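Local coordinates for protein putative methylthioribose-1-phosphate isomerase (Pyrococcus horikoshii OT3, PDB 6A34) that probably catalyses the isomerisation of 5-methylthioribose 1-phosphate to 5-methylthioribulose 1-phosphate, a step of the methionine salvage pathway, at residues P14-Y19 / I27-L32; E49-M54 / P60-A65; F68-Y73 / W108-I113; E84-F89 / K115-H120; K97-R100 / N105-W108. All coordinates share one frame; numbering follows the deposited sequence.

Contact 1 of 5, residues P14-Y19 / I27-L32; sequences PRTVEY and INQRLL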
# COMPACT_ATOMS: atom_id res chain seq x y z
N PRO A 14 -27.76 -10.25 -1.87
CA PRO A 14 -28.54 -10.64 -0.70
C PRO A 14 -27.90 -10.05 0.56
O PRO A 14 -26.74 -9.58 0.51
CB PRO A 14 -28.37 -12.16 -0.63
CG PRO A 14 -26.97 -12.35 -1.19
CD PRO A 14 -26.85 -11.32 -2.30
N ARG A 15 -28.64 -10.10 1.66
CA ARG A 15 -28.11 -9.77 2.95
C ARG A 15 -26.87 -10.63 3.19
O ARG A 15 -26.77 -11.75 2.72
CB ARG A 15 -29.20 -9.88 4.02
CG ARG A 15 -30.00 -8.59 4.18
CD ARG A 15 -31.47 -8.61 4.52
NE ARG A 15 -31.61 -8.38 5.94
CZ ARG A 15 -32.57 -7.73 6.59
NH1 ARG A 15 -32.70 -8.01 7.87
NH2 ARG A 15 -33.35 -6.80 6.06
N THR A 16 -25.90 -10.03 3.88
CA THR A 16 -24.64 -10.65 4.28
C THR A 16 -24.91 -11.86 5.17
O THR A 16 -24.19 -12.83 5.13
CB THR A 16 -23.77 -9.62 5.02
OG1 THR A 16 -23.49 -8.56 4.09
CG2 THR A 16 -22.49 -10.21 5.58
N VAL A 17 -25.95 -11.73 6.00
CA VAL A 17 -26.46 -12.74 6.89
C VAL A 17 -27.98 -12.62 6.85
O VAL A 17 -28.50 -11.48 7.00
CB VAL A 17 -25.96 -12.56 8.34
CG1 VAL A 17 -26.40 -13.70 9.24
CG2 VAL A 17 -24.46 -12.38 8.43
N GLU A 18 -28.67 -13.77 6.72
CA GLU A 18 -30.15 -13.89 6.62
C GLU A 18 -30.60 -15.11 7.46
O GLU A 18 -29.84 -16.09 7.65
CB GLU A 18 -30.55 -14.07 5.15
CG GLU A 18 -31.71 -13.22 4.65
CD GLU A 18 -31.74 -13.22 3.12
OE1 GLU A 18 -31.67 -14.33 2.55
OE2 GLU A 18 -31.75 -12.11 2.49
N TYR A 19 -31.82 -15.04 8.00
CA TYR A 19 -32.43 -16.19 8.70
C TYR A 19 -33.77 -16.52 8.05
O TYR A 19 -34.63 -15.65 7.96
CB TYR A 19 -32.60 -15.93 10.19
CG TYR A 19 -33.12 -17.10 10.97
CD1 TYR A 19 -32.34 -18.22 11.17
CD2 TYR A 19 -34.39 -17.08 11.53
CE1 TYR A 19 -32.81 -19.32 11.87
CE2 TYR A 19 -34.86 -18.16 12.27
CZ TYR A 19 -34.07 -19.28 12.44
OH TYR A 19 -34.52 -20.34 13.15
N ILE A 27 -23.19 -15.02 3.17
CA ILE A 27 -22.22 -14.88 2.12
C ILE A 27 -20.89 -15.41 2.67
O ILE A 27 -20.56 -15.13 3.81
CB ILE A 27 -22.11 -13.43 1.63
CG1 ILE A 27 -23.40 -12.99 0.95
CG2 ILE A 27 -20.90 -13.27 0.71
CD1 ILE A 27 -23.45 -11.51 0.65
N ASN A 28 -20.18 -16.22 1.87
CA ASN A 28 -18.91 -16.77 2.30
C ASN A 28 -17.80 -15.80 1.90
O ASN A 28 -17.31 -15.83 0.75
CB ASN A 28 -18.61 -18.15 1.72
CG ASN A 28 -17.46 -18.82 2.45
OD1 ASN A 28 -16.51 -18.15 2.86
ND2 ASN A 28 -17.59 -20.11 2.69
N GLN A 29 -17.40 -14.98 2.86
CA GLN A 29 -16.45 -13.89 2.62
C GLN A 29 -15.02 -14.44 2.56
O GLN A 29 -14.12 -13.70 2.17
CB GLN A 29 -16.62 -12.80 3.68
CG GLN A 29 -18.02 -12.16 3.68
CD GLN A 29 -18.10 -10.83 4.41
OE1 GLN A 29 -17.21 -9.99 4.26
NE2 GLN A 29 -19.15 -10.64 5.20
N ARG A 30 -14.81 -15.72 2.92
CA ARG A 30 -13.50 -16.38 2.73
C ARG A 30 -13.26 -16.78 1.27
O ARG A 30 -12.14 -16.91 0.88
CB ARG A 30 -13.36 -17.65 3.57
CG ARG A 30 -13.17 -17.39 5.05
CD ARG A 30 -13.78 -18.54 5.85
NE ARG A 30 -13.39 -19.85 5.35
CZ ARG A 30 -12.24 -20.46 5.65
NH1 ARG A 30 -11.39 -19.89 6.50
NH2 ARG A 30 -11.95 -21.62 5.10
N LEU A 31 -14.32 -16.99 0.49
CA LEU A 31 -14.16 -17.45 -0.89
C LEU A 31 -14.01 -16.25 -1.85
O LEU A 31 -13.55 -16.42 -2.96
CB LEU A 31 -15.34 -18.35 -1.26
CG LEU A 31 -15.45 -19.65 -0.45
CD1 LEU A 31 -16.66 -20.48 -0.86
CD2 LEU A 31 -14.17 -20.48 -0.55
N LEU A 32 -14.38 -15.05 -1.40
CA LEU A 32 -14.35 -13.88 -2.27
C LEU A 32 -12.90 -13.46 -2.46
O LEU A 32 -12.08 -13.67 -1.56
CB LEU A 32 -15.19 -12.74 -1.67
CG LEU A 32 -16.70 -12.96 -1.69
CD1 LEU A 32 -17.43 -11.87 -0.93
CD2 LEU A 32 -17.24 -13.08 -3.11
O HOH W 1 -21.08 -13.15 5.53
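A backbone hydrogen bond, a methyl group against an amide and a bridging water join Thr-16 to Ile-27 and Gln-29 at one end of the small antiparallel sheet of strands 17-20, 23-27 and 38-41. The hairpin of the first two strands ends here: Ile-27 N donates to Thr-16 O over 3.1 Å, with the donor tilted 33° from the carbonyl plane. The same carbonyl oxygen is approached by a water that also lies 2.7 Å from Ile-27 O and accepts from Gln-29 NE2. With CG1 anti to the carbonyl carbon (chi1 -67°) and the chain extended beyond (chi2 170°), Ile-27 CD1 lies against the 14-16 backbone, 3.8 Å from Pro-14 O and 4.1 Å from Pro-14 CG; the two side chains cross at about a right angle. Thr-16 CG2 meets Gln-29 NE2 at 3.4 Å, while Thr-16 OG1 has hydrogen-bond partners in Ser-171 O and Thr-174 O, two acceptors for one hydroxyl proton. The Gln-29 amide is used at both ends, since OE1 accepts from Arg-57 NH1 and NE2 also donates to Leu-172 O. Arg-57 is a predicted substrate-binding residue, and the bond is consistent with Gln-29 positioning its guanidinium group from a second shell. Backbone and water-mediated polar bonds thus run beside a small apolar contact, the water bridging two carbonyls and an amide where strand pairing stops.

Contact 2 of 5, residues E49-M54 / P60-A65; sequences EAIKNM and PAIGAA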
# COMPACT_ATOMS: atom_id res chain seq x y z
N GLU A 49 -18.86 -21.75 14.41
CA GLU A 49 -17.66 -22.03 13.64
C GLU A 49 -17.49 -20.97 12.53
O GLU A 49 -16.38 -20.50 12.30
CB GLU A 49 -17.73 -23.48 13.13
CG GLU A 49 -16.47 -23.97 12.42
CD GLU A 49 -15.16 -23.84 13.21
OE1 GLU A 49 -15.20 -23.94 14.47
OE2 GLU A 49 -14.11 -23.64 12.54
N ALA A 50 -18.59 -20.58 11.88
CA ALA A 50 -18.59 -19.61 10.76
C ALA A 50 -18.23 -18.20 11.26
O ALA A 50 -17.66 -17.41 10.52
CB ALA A 50 -19.92 -19.63 10.06
N ILE A 51 -18.51 -17.90 12.53
CA ILE A 51 -18.02 -16.66 13.11
C ILE A 51 -16.50 -16.76 13.36
O ILE A 51 -15.77 -15.84 13.00
CB ILE A 51 -18.79 -16.30 14.40
CG1 ILE A 51 -20.21 -15.82 14.07
CG2 ILE A 51 -18.03 -15.27 15.22
CD1 ILE A 51 -21.20 -16.13 15.16
N LYS A 52 -16.05 -17.85 13.99
CA LYS A 52 -14.61 -18.08 14.29
C LYS A 52 -13.77 -18.13 13.01
O LYS A 52 -12.67 -17.59 12.99
CB LYS A 52 -14.39 -19.41 15.02
CG LYS A 52 -14.46 -19.38 16.54
CD LYS A 52 -13.64 -20.49 17.22
CE LYS A 52 -13.64 -21.81 16.47
NZ LYS A 52 -13.15 -22.94 17.29
N ASN A 53 -14.29 -18.85 12.01
CA ASN A 53 -13.85 -18.98 10.60
C ASN A 53 -13.68 -17.65 9.85
O ASN A 53 -13.05 -17.63 8.80
CB ASN A 53 -14.94 -19.65 9.75
CG ASN A 53 -14.55 -21.04 9.30
OD1 ASN A 53 -13.37 -21.32 9.22
ND2 ASN A 53 -15.52 -21.88 9.00
N MET A 54 -14.40 -16.60 10.28
CA MET A 54 -14.58 -15.34 9.51
C MET A 54 -15.20 -15.61 8.12
O MET A 54 -14.93 -14.89 7.13
CB MET A 54 -13.26 -14.58 9.44
CG MET A 54 -12.74 -14.27 10.85
SD MET A 54 -11.22 -13.29 10.95
CE MET A 54 -10.79 -13.53 12.68
N PRO A 60 -21.51 -5.54 12.63
CA PRO A 60 -22.96 -5.74 12.73
C PRO A 60 -23.45 -7.06 12.09
O PRO A 60 -24.45 -7.64 12.53
CB PRO A 60 -23.58 -4.54 12.00
CG PRO A 60 -22.40 -3.60 11.67
CD PRO A 60 -21.15 -4.47 11.69
N ALA A 61 -22.74 -7.54 11.06
CA ALA A 61 -23.09 -8.80 10.41
C ALA A 61 -22.79 -9.98 11.35
O ALA A 61 -23.53 -10.98 11.38
CB ALA A 61 -22.36 -8.92 9.11
N ILE A 62 -21.72 -9.84 12.13
CA ILE A 62 -21.32 -10.83 13.12
C ILE A 62 -22.35 -10.86 14.25
O ILE A 62 -22.62 -11.91 14.81
CB ILE A 62 -19.91 -10.53 13.66
CG1 ILE A 62 -18.83 -10.86 12.62
CG2 ILE A 62 -19.63 -11.23 14.98
CD1 ILE A 62 -17.54 -10.08 12.82
N GLY A 63 -22.81 -9.67 14.64
CA GLY A 63 -23.83 -9.54 15.66
C GLY A 63 -25.11 -10.24 15.23
O GLY A 63 -25.66 -11.04 15.96
N ALA A 64 -25.54 -9.97 14.00
CA ALA A 64 -26.78 -10.55 13.50
C ALA A 64 -26.64 -12.07 13.41
O ALA A 64 -27.59 -12.80 13.74
CB ALA A 64 -27.17 -9.94 12.17
N ALA A 65 -25.47 -12.55 12.97
CA ALA A 65 -25.24 -13.97 12.83
C ALA A 65 -25.43 -14.64 14.19
O ALA A 65 -26.08 -15.66 14.28
CB ALA A 65 -23.88 -14.27 12.25
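Ile-51 and Ile-62 meet in a helix-to-helix contact of purely apolar side chains, between the end of helix 44-52 and the start of helix 59-76. Both isoleucines hold nearly the same conformation, with chi1 of -73° for Ile-51 and -74° for Ile-62: in each, CG2 is anti to the backbone N and CG1 lies beside it. The two CG2 methyls come together at 4.4 Å, an easy van der Waals distance. The longer branch of Ile-51 goes a different way, heading along the partner helix to the turn after Ile-62. Ile-51 therefore divides its two branches between successive turns of helix 59-76. On the first helix the chain turns off in a Schellman motif, Met-54 taking positive phi and its N bonding back to Ile-51 O. That carbonyl also receives a weak hydrogen bond from Arg-100 NH2, and the Arg-100 side chain, predicted to bind substrate, packs on Ile-62 as well. At the other branch, Ile-51 CD1 rests 4.4 Å from Ala-65 CB.

Contact 3 of 5, residues F68-Y73 / W108-I113; sequences FGLALY and WALNRI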
# COMPACT_ATOMS: atom_id res chain seq x y z
N PHE A 68 -29.02 -14.64 15.25
CA PHE A 68 -29.77 -15.64 14.49
C PHE A 68 -29.38 -17.06 14.90
O PHE A 68 -30.10 -17.98 14.59
CB PHE A 68 -29.57 -15.46 12.99
CG PHE A 68 -30.34 -14.29 12.44
CD1 PHE A 68 -31.62 -14.01 12.89
CD2 PHE A 68 -29.80 -13.48 11.46
CE1 PHE A 68 -32.33 -12.95 12.37
CE2 PHE A 68 -30.51 -12.41 10.96
CZ PHE A 68 -31.77 -12.14 11.42
N GLY A 69 -28.22 -17.23 15.55
CA GLY A 69 -27.83 -18.50 16.13
C GLY A 69 -28.72 -18.90 17.30
O GLY A 69 -29.00 -20.08 17.50
N LEU A 70 -29.16 -17.90 18.07
CA LEU A 70 -30.13 -18.14 19.15
C LEU A 70 -31.54 -18.36 18.59
O LEU A 70 -32.27 -19.15 19.13
CB LEU A 70 -30.08 -16.96 20.12
CG LEU A 70 -28.74 -16.83 20.85
CD1 LEU A 70 -28.72 -15.57 21.68
CD2 LEU A 70 -28.49 -18.05 21.73
N ALA A 71 -31.92 -17.62 17.55
CA ALA A 71 -33.19 -17.83 16.86
C ALA A 71 -33.24 -19.29 16.39
O ALA A 71 -34.20 -20.00 16.65
CB ALA A 71 -33.33 -16.88 15.71
N LEU A 72 -32.16 -19.72 15.73
CA LEU A 72 -32.03 -21.08 15.25
C LEU A 72 -32.20 -22.05 16.43
O LEU A 72 -32.97 -23.01 16.34
CB LEU A 72 -30.68 -21.28 14.54
CG LEU A 72 -30.44 -22.70 14.01
CD1 LEU A 72 -31.30 -22.97 12.80
CD2 LEU A 72 -28.99 -22.91 13.65
N TYR A 73 -31.53 -21.76 17.54
CA TYR A 73 -31.66 -22.59 18.71
C TYR A 73 -33.14 -22.68 19.12
O TYR A 73 -33.63 -23.77 19.43
CB TYR A 73 -30.84 -22.07 19.89
CG TYR A 73 -31.19 -22.84 21.13
CD1 TYR A 73 -30.77 -24.15 21.30
CD2 TYR A 73 -32.03 -22.28 22.09
CE1 TYR A 73 -31.17 -24.90 22.40
CE2 TYR A 73 -32.43 -23.02 23.19
CZ TYR A 73 -32.01 -24.33 23.34
OH TYR A 73 -32.42 -25.01 24.45
N TRP A 108 -23.10 -7.27 22.36
CA TRP A 108 -24.36 -6.52 22.42
C TRP A 108 -25.52 -7.43 22.03
O TRP A 108 -26.52 -7.46 22.72
CB TRP A 108 -24.38 -5.28 21.52
CG TRP A 108 -23.47 -4.16 21.90
CD1 TRP A 108 -22.95 -3.87 23.14
CD2 TRP A 108 -22.99 -3.13 21.01
NE1 TRP A 108 -22.17 -2.75 23.07
CE2 TRP A 108 -22.16 -2.27 21.78
CE3 TRP A 108 -23.16 -2.85 19.64
CZ2 TRP A 108 -21.51 -1.17 21.21
CZ3 TRP A 108 -22.51 -1.76 19.09
CH2 TRP A 108 -21.70 -0.93 19.87
N ALA A 109 -25.39 -8.15 20.90
CA ALA A 109 -26.51 -8.83 20.28
C ALA A 109 -27.00 -9.97 21.18
O ALA A 109 -28.21 -10.08 21.45
CB ALA A 109 -26.13 -9.33 18.92
N LEU A 110 -26.05 -10.78 21.65
CA LEU A 110 -26.33 -11.91 22.47
C LEU A 110 -26.94 -11.47 23.79
O LEU A 110 -27.93 -12.02 24.21
CB LEU A 110 -25.06 -12.72 22.73
CG LEU A 110 -24.52 -13.45 21.51
CD1 LEU A 110 -23.23 -14.20 21.86
CD2 LEU A 110 -25.56 -14.40 20.95
N ASN A 111 -26.30 -10.50 24.44
CA ASN A 111 -26.76 -9.98 25.71
C ASN A 111 -28.16 -9.35 25.61
O ASN A 111 -28.91 -9.38 26.57
CB ASN A 111 -25.80 -8.93 26.27
CG ASN A 111 -25.08 -9.49 27.48
OD1 ASN A 111 -24.08 -10.19 27.34
ND2 ASN A 111 -25.66 -9.24 28.65
N ARG A 112 -28.45 -8.69 24.50
CA ARG A 112 -29.77 -8.11 24.24
C ARG A 112 -30.85 -9.21 24.27
O ARG A 112 -31.95 -8.98 24.77
CB ARG A 112 -29.75 -7.42 22.88
CG ARG A 112 -31.06 -6.79 22.46
CD ARG A 112 -30.91 -5.97 21.19
NE ARG A 112 -32.20 -5.58 20.62
CZ ARG A 112 -32.32 -4.74 19.62
NH1 ARG A 112 -31.22 -4.30 19.03
NH2 ARG A 112 -33.51 -4.34 19.22
N ILE A 113 -30.54 -10.39 23.72
CA ILE A 113 -31.50 -11.49 23.64
C ILE A 113 -31.59 -12.22 24.99
O ILE A 113 -32.67 -12.37 25.53
CB ILE A 113 -31.13 -12.42 22.49
CG1 ILE A 113 -31.27 -11.66 21.16
CG2 ILE A 113 -31.97 -13.69 22.55
CD1 ILE A 113 -30.98 -12.49 19.95
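Within 68-73, Leu-70 is the residue that meets Leu-110 and Ile-113 on helix 104-119. Two residues before it, Phe-68 turns its ring to the other side of the helix, where it packs edge-to-face on Tyr-137 of helix 125-157. At Leu-70 the side chain leaves toward the second helix with CG anti to the carbonyl carbon (chi1 -65°), and its CD1 does most of the touching. This methyl comes 3.4 Å from Leu-110 CD2, tighter than usual for two carbons, the two leucines crossing at about a right angle. The contact lies in the N-terminal helical part of this eIF-2B/MtnA-family fold, where helices 59-76, 82-97, 104-119 and 125-157 pack together, and Leu-70 enters between residues of adjoining turns. Ile-113 supplies the other wall: its CG2 lies 3.9 Å from the same CD1, and the two side chains run past each other in opposite senses. Further along, Ala-71 packs on Tyr-19 of strand 17-20 and on Ala-136. Tyr-73 OH hydrogen-bonds Phe-85 O of helix 82-97.

Contact 4 of 5, residues E84-F89 / K115-H120; sequences EFLDGF and KLVEEH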
# COMPACT_ATOMS: atom_id res chain seq x y z
N GLU A 84 -35.40 -27.27 30.56
CA GLU A 84 -34.49 -27.81 29.51
C GLU A 84 -34.17 -26.74 28.46
O GLU A 84 -33.04 -26.66 27.99
CB GLU A 84 -35.10 -28.98 28.75
CG GLU A 84 -34.99 -30.32 29.44
CD GLU A 84 -35.70 -31.44 28.71
OE1 GLU A 84 -36.12 -32.38 29.41
OE2 GLU A 84 -35.83 -31.38 27.46
N PHE A 85 -35.18 -25.93 28.08
CA PHE A 85 -35.03 -25.06 26.95
C PHE A 85 -34.06 -23.93 27.32
O PHE A 85 -33.17 -23.62 26.54
CB PHE A 85 -36.37 -24.49 26.47
CG PHE A 85 -36.19 -23.46 25.40
CD1 PHE A 85 -35.93 -23.84 24.09
CD2 PHE A 85 -36.17 -22.11 25.71
CE1 PHE A 85 -35.73 -22.89 23.11
CE2 PHE A 85 -35.96 -21.16 24.72
CZ PHE A 85 -35.74 -21.55 23.42
N LEU A 86 -34.29 -23.34 28.50
CA LEU A 86 -33.49 -22.28 29.03
C LEU A 86 -32.06 -22.76 29.30
O LEU A 86 -31.14 -22.01 29.05
CB LEU A 86 -34.13 -21.73 30.31
CG LEU A 86 -35.40 -20.92 30.09
CD1 LEU A 86 -35.94 -20.36 31.41
CD2 LEU A 86 -35.17 -19.82 29.05
N ASP A 87 -31.89 -23.99 29.79
CA ASP A 87 -30.56 -24.56 30.00
C ASP A 87 -29.85 -24.60 28.65
O ASP A 87 -28.73 -24.15 28.54
CB ASP A 87 -30.57 -25.96 30.65
CG ASP A 87 -30.96 -25.96 32.13
OD1 ASP A 87 -31.23 -24.86 32.69
OD2 ASP A 87 -31.02 -27.08 32.71
N GLY A 88 -30.54 -25.14 27.63
CA GLY A 88 -30.00 -25.22 26.26
C GLY A 88 -29.70 -23.84 25.70
O GLY A 88 -28.68 -23.65 25.04
N PHE A 89 -30.58 -22.88 25.99
CA PHE A 89 -30.40 -21.53 25.52
C PHE A 89 -29.12 -20.92 26.10
O PHE A 89 -28.36 -20.25 25.39
CB PHE A 89 -31.60 -20.66 25.90
CG PHE A 89 -31.35 -19.20 25.65
CD1 PHE A 89 -30.75 -18.42 26.62
CD2 PHE A 89 -31.68 -18.63 24.43
CE1 PHE A 89 -30.49 -17.08 26.37
CE2 PHE A 89 -31.46 -17.28 24.20
CZ PHE A 89 -30.84 -16.52 25.16
N LYS A 115 -30.96 -11.01 27.87
CA LYS A 115 -31.61 -10.13 28.84
C LYS A 115 -33.13 -10.15 28.61
O LYS A 115 -33.90 -10.15 29.55
CB LYS A 115 -31.11 -8.69 28.75
CG LYS A 115 -31.10 -7.89 30.05
CD LYS A 115 -31.95 -8.48 31.18
CE LYS A 115 -31.69 -7.90 32.55
NZ LYS A 115 -32.74 -6.94 32.95
N LEU A 116 -33.57 -10.13 27.35
CA LEU A 116 -35.01 -10.21 27.01
C LEU A 116 -35.62 -11.53 27.54
O LEU A 116 -36.72 -11.53 28.05
CB LEU A 116 -35.17 -10.10 25.49
CG LEU A 116 -36.60 -10.11 24.97
CD1 LEU A 116 -37.26 -8.77 25.24
CD2 LEU A 116 -36.63 -10.44 23.49
N VAL A 117 -34.88 -12.63 27.43
CA VAL A 117 -35.35 -13.96 27.80
C VAL A 117 -35.49 -14.09 29.33
O VAL A 117 -36.49 -14.63 29.79
CB VAL A 117 -34.40 -15.04 27.25
CG1 VAL A 117 -34.66 -16.39 27.89
CG2 VAL A 117 -34.47 -15.12 25.74
N GLU A 118 -34.50 -13.60 30.09
CA GLU A 118 -34.52 -13.51 31.59
C GLU A 118 -35.70 -12.65 32.12
O GLU A 118 -36.31 -12.95 33.14
CB GLU A 118 -33.20 -12.92 32.08
CG GLU A 118 -31.99 -13.82 31.79
CD GLU A 118 -30.65 -13.33 32.32
OE1 GLU A 118 -30.50 -12.11 32.56
OE2 GLU A 118 -29.75 -14.19 32.50
N GLU A 119 -36.00 -11.58 31.40
CA GLU A 119 -37.10 -10.69 31.69
C GLU A 119 -38.45 -11.38 31.42
O GLU A 119 -39.49 -10.99 31.96
CB GLU A 119 -36.92 -9.46 30.80
CG GLU A 119 -37.73 -8.26 31.23
CD GLU A 119 -36.91 -7.23 32.00
OE1 GLU A 119 -35.78 -6.93 31.54
OE2 GLU A 119 -37.41 -6.75 33.05
N HIS A 120 -38.46 -12.37 30.53
CA HIS A 120 -39.69 -13.00 30.09
C HIS A 120 -39.67 -14.49 30.46
O HIS A 120 -40.43 -15.26 29.91
CB HIS A 120 -39.88 -12.74 28.59
CG HIS A 120 -40.30 -11.34 28.28
ND1 HIS A 120 -41.60 -11.02 27.97
CD2 HIS A 120 -39.60 -10.19 28.23
CE1 HIS A 120 -41.69 -9.73 27.74
NE2 HIS A 120 -40.48 -9.19 27.91
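Val-117 is the pivot of this contact: its two methyls are set against Leu-86 and Phe-89, CG1 meeting both and CG2 the ring alone. With CG1 anti to the backbone N (chi1 166°) and CG2 beside it, the valine spreads a forked end toward helix 82-97. CG1 meets Leu-86 CD2 at 3.7 Å, the leucine and valine side chains sliding past each other in opposite directions. The same methyl lies over one face of the Phe-89 ring. CG2 sits on that side of the ring too, above its CZ-CE2 margin, 3.9 Å from Phe-89 CZ and 4.0 Å from Phe-89 CE2, and here again the side chains run in opposite senses. Phe-89 gets there because its CG is anti to the backbone N (chi1 170°), which sends the ring out from its helix toward the other; Leu-86 takes the alternative course, with CG anti to the carbonyl carbon. No polar group crosses between the segments. Within the second helix, Lys-115 NZ makes a salt bridge with Glu-119 OE1 one turn on. Helices 82-97 and 104-119 here pack as neighbours, and two more helices border the contact: Phe-89 also touches Leu-70 and Tyr-73 of helix 59-76, while Val-117 touches Ile-132 of helix 125-157.

Contact 5 of 5, residues K97-R100 / N105-W108; sequences KNTR and NLFW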
# COMPACT_ATOMS: atom_id res chain seq x y z
N LYS A 97 -20.95 -16.80 22.33
CA LYS A 97 -20.21 -15.74 23.00
C LYS A 97 -18.71 -15.93 22.76
O LYS A 97 -18.01 -14.95 22.46
CB LYS A 97 -20.54 -15.75 24.50
CG LYS A 97 -20.11 -14.50 25.26
CD LYS A 97 -20.24 -14.65 26.75
CE LYS A 97 -20.25 -13.32 27.46
NZ LYS A 97 -20.92 -13.40 28.78
N ASN A 98 -18.24 -17.19 22.83
CA ASN A 98 -16.82 -17.56 22.84
C ASN A 98 -16.33 -17.93 21.43
O ASN A 98 -15.65 -18.92 21.23
CB ASN A 98 -16.57 -18.70 23.84
CG ASN A 98 -17.17 -18.42 25.21
OD1 ASN A 98 -17.87 -19.26 25.78
ND2 ASN A 98 -16.91 -17.24 25.75
N THR A 99 -16.70 -17.11 20.44
CA THR A 99 -16.19 -17.28 19.09
C THR A 99 -15.08 -16.26 18.88
O THR A 99 -13.93 -16.61 18.64
CB THR A 99 -17.32 -17.18 18.05
OG1 THR A 99 -18.15 -16.07 18.40
CG2 THR A 99 -18.14 -18.45 17.96
N ARG A 100 -15.46 -14.98 19.02
CA ARG A 100 -14.56 -13.84 19.07
C ARG A 100 -14.96 -13.04 20.31
O ARG A 100 -15.79 -12.14 20.22
CB ARG A 100 -14.64 -13.02 17.77
CG ARG A 100 -13.75 -13.55 16.65
CD ARG A 100 -14.45 -13.66 15.30
NE ARG A 100 -14.23 -12.53 14.42
CZ ARG A 100 -14.76 -12.39 13.20
NH1 ARG A 100 -14.23 -11.51 12.36
NH2 ARG A 100 -15.80 -13.12 12.81
N ASN A 105 -20.17 -6.06 18.85
CA ASN A 105 -21.58 -6.16 18.43
C ASN A 105 -22.12 -7.55 18.75
O ASN A 105 -23.30 -7.67 19.03
CB ASN A 105 -21.80 -5.91 16.94
CG ASN A 105 -21.76 -4.44 16.57
OD1 ASN A 105 -22.69 -3.93 15.96
ND2 ASN A 105 -20.69 -3.76 16.96
N LEU A 106 -21.25 -8.57 18.64
CA LEU A 106 -21.47 -9.94 19.08
C LEU A 106 -22.06 -9.96 20.50
O LEU A 106 -23.14 -10.52 20.72
CB LEU A 106 -20.15 -10.70 19.03
CG LEU A 106 -20.18 -12.14 19.54
CD1 LEU A 106 -21.03 -12.99 18.65
CD2 LEU A 106 -18.79 -12.72 19.60
N PHE A 107 -21.34 -9.31 21.42
CA PHE A 107 -21.69 -9.24 22.82
C PHE A 107 -23.00 -8.46 22.96
O PHE A 107 -23.91 -8.94 23.61
CB PHE A 107 -20.57 -8.61 23.65
CG PHE A 107 -20.61 -8.93 25.12
CD1 PHE A 107 -21.57 -8.36 25.96
CD2 PHE A 107 -19.69 -9.82 25.68
CE1 PHE A 107 -21.61 -8.67 27.31
CE2 PHE A 107 -19.73 -10.11 27.04
CZ PHE A 107 -20.69 -9.55 27.85
N TRP A 108 -23.10 -7.27 22.36
CA TRP A 108 -24.36 -6.52 22.42
C TRP A 108 -25.52 -7.43 22.03
O TRP A 108 -26.52 -7.46 22.72
CB TRP A 108 -24.38 -5.28 21.52
CG TRP A 108 -23.47 -4.16 21.90
CD1 TRP A 108 -22.95 -3.87 23.14
CD2 TRP A 108 -22.99 -3.13 21.01
NE1 TRP A 108 -22.17 -2.75 23.07
CE2 TRP A 108 -22.16 -2.27 21.78
CE3 TRP A 108 -23.16 -2.85 19.64
CZ2 TRP A 108 -21.51 -1.17 21.21
CZ3 TRP A 108 -22.51 -1.76 19.09
CH2 TRP A 108 -21.70 -0.93 19.87
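With CG anti to the backbone N (chi1 -165°) and the chain extended beyond it, Lys-97 runs alongside Phe-107, whose own CG is also anti to its N (chi1 -159°), and the two side chains point the same way. They flank the loop joining two consecutive helices, 82-97 and 104-119. The aliphatic end of the lysine does the touching, CE lying 3.3 Å from Phe-107 CE2 in an oblique approach to the ring, while NZ is hydrogen-bonded to Tyr-93 OH. Shortening Lys-97 to an alanine removes CE and NZ, and is likely to cost Phe-107 its contact with the lysine chain and Tyr-93 OH this partner. In the loop itself, Leu-106 pushes its CD2 into the bend, near Lys-97 O and the hydroxyl of Thr-99, itself bonded to Leu-96 O. NH2 of Arg-100, predicted to bind substrate, makes a weak bond to Val-56 O. The nearest approach to Leu-106 CD2 is by Arg-100 O, at 3.1 Å.

How the contacts relate
Contacts 1 to 4 are buried, whereas contact 5 is a surface contact at a turn. Contact 1 alone involves a sheet and is held by hydrogen bonds and a water; contacts 2, 3 and 4 join helices through apolar side chains. Helix 59-76 serves contacts 2 and 3, and helix 104-119 serves contacts 3, 4 and 5, so contact 3 links the two series. Contact 5 mixes apolar groups with backbone oxygens and a lysine chain. It contains Arg-100, predicted to bind substrate, and contacts 1 and 2 lie beside such residues, while contact 4, whose centre is about 29 Å from that of the chain, lies away from them.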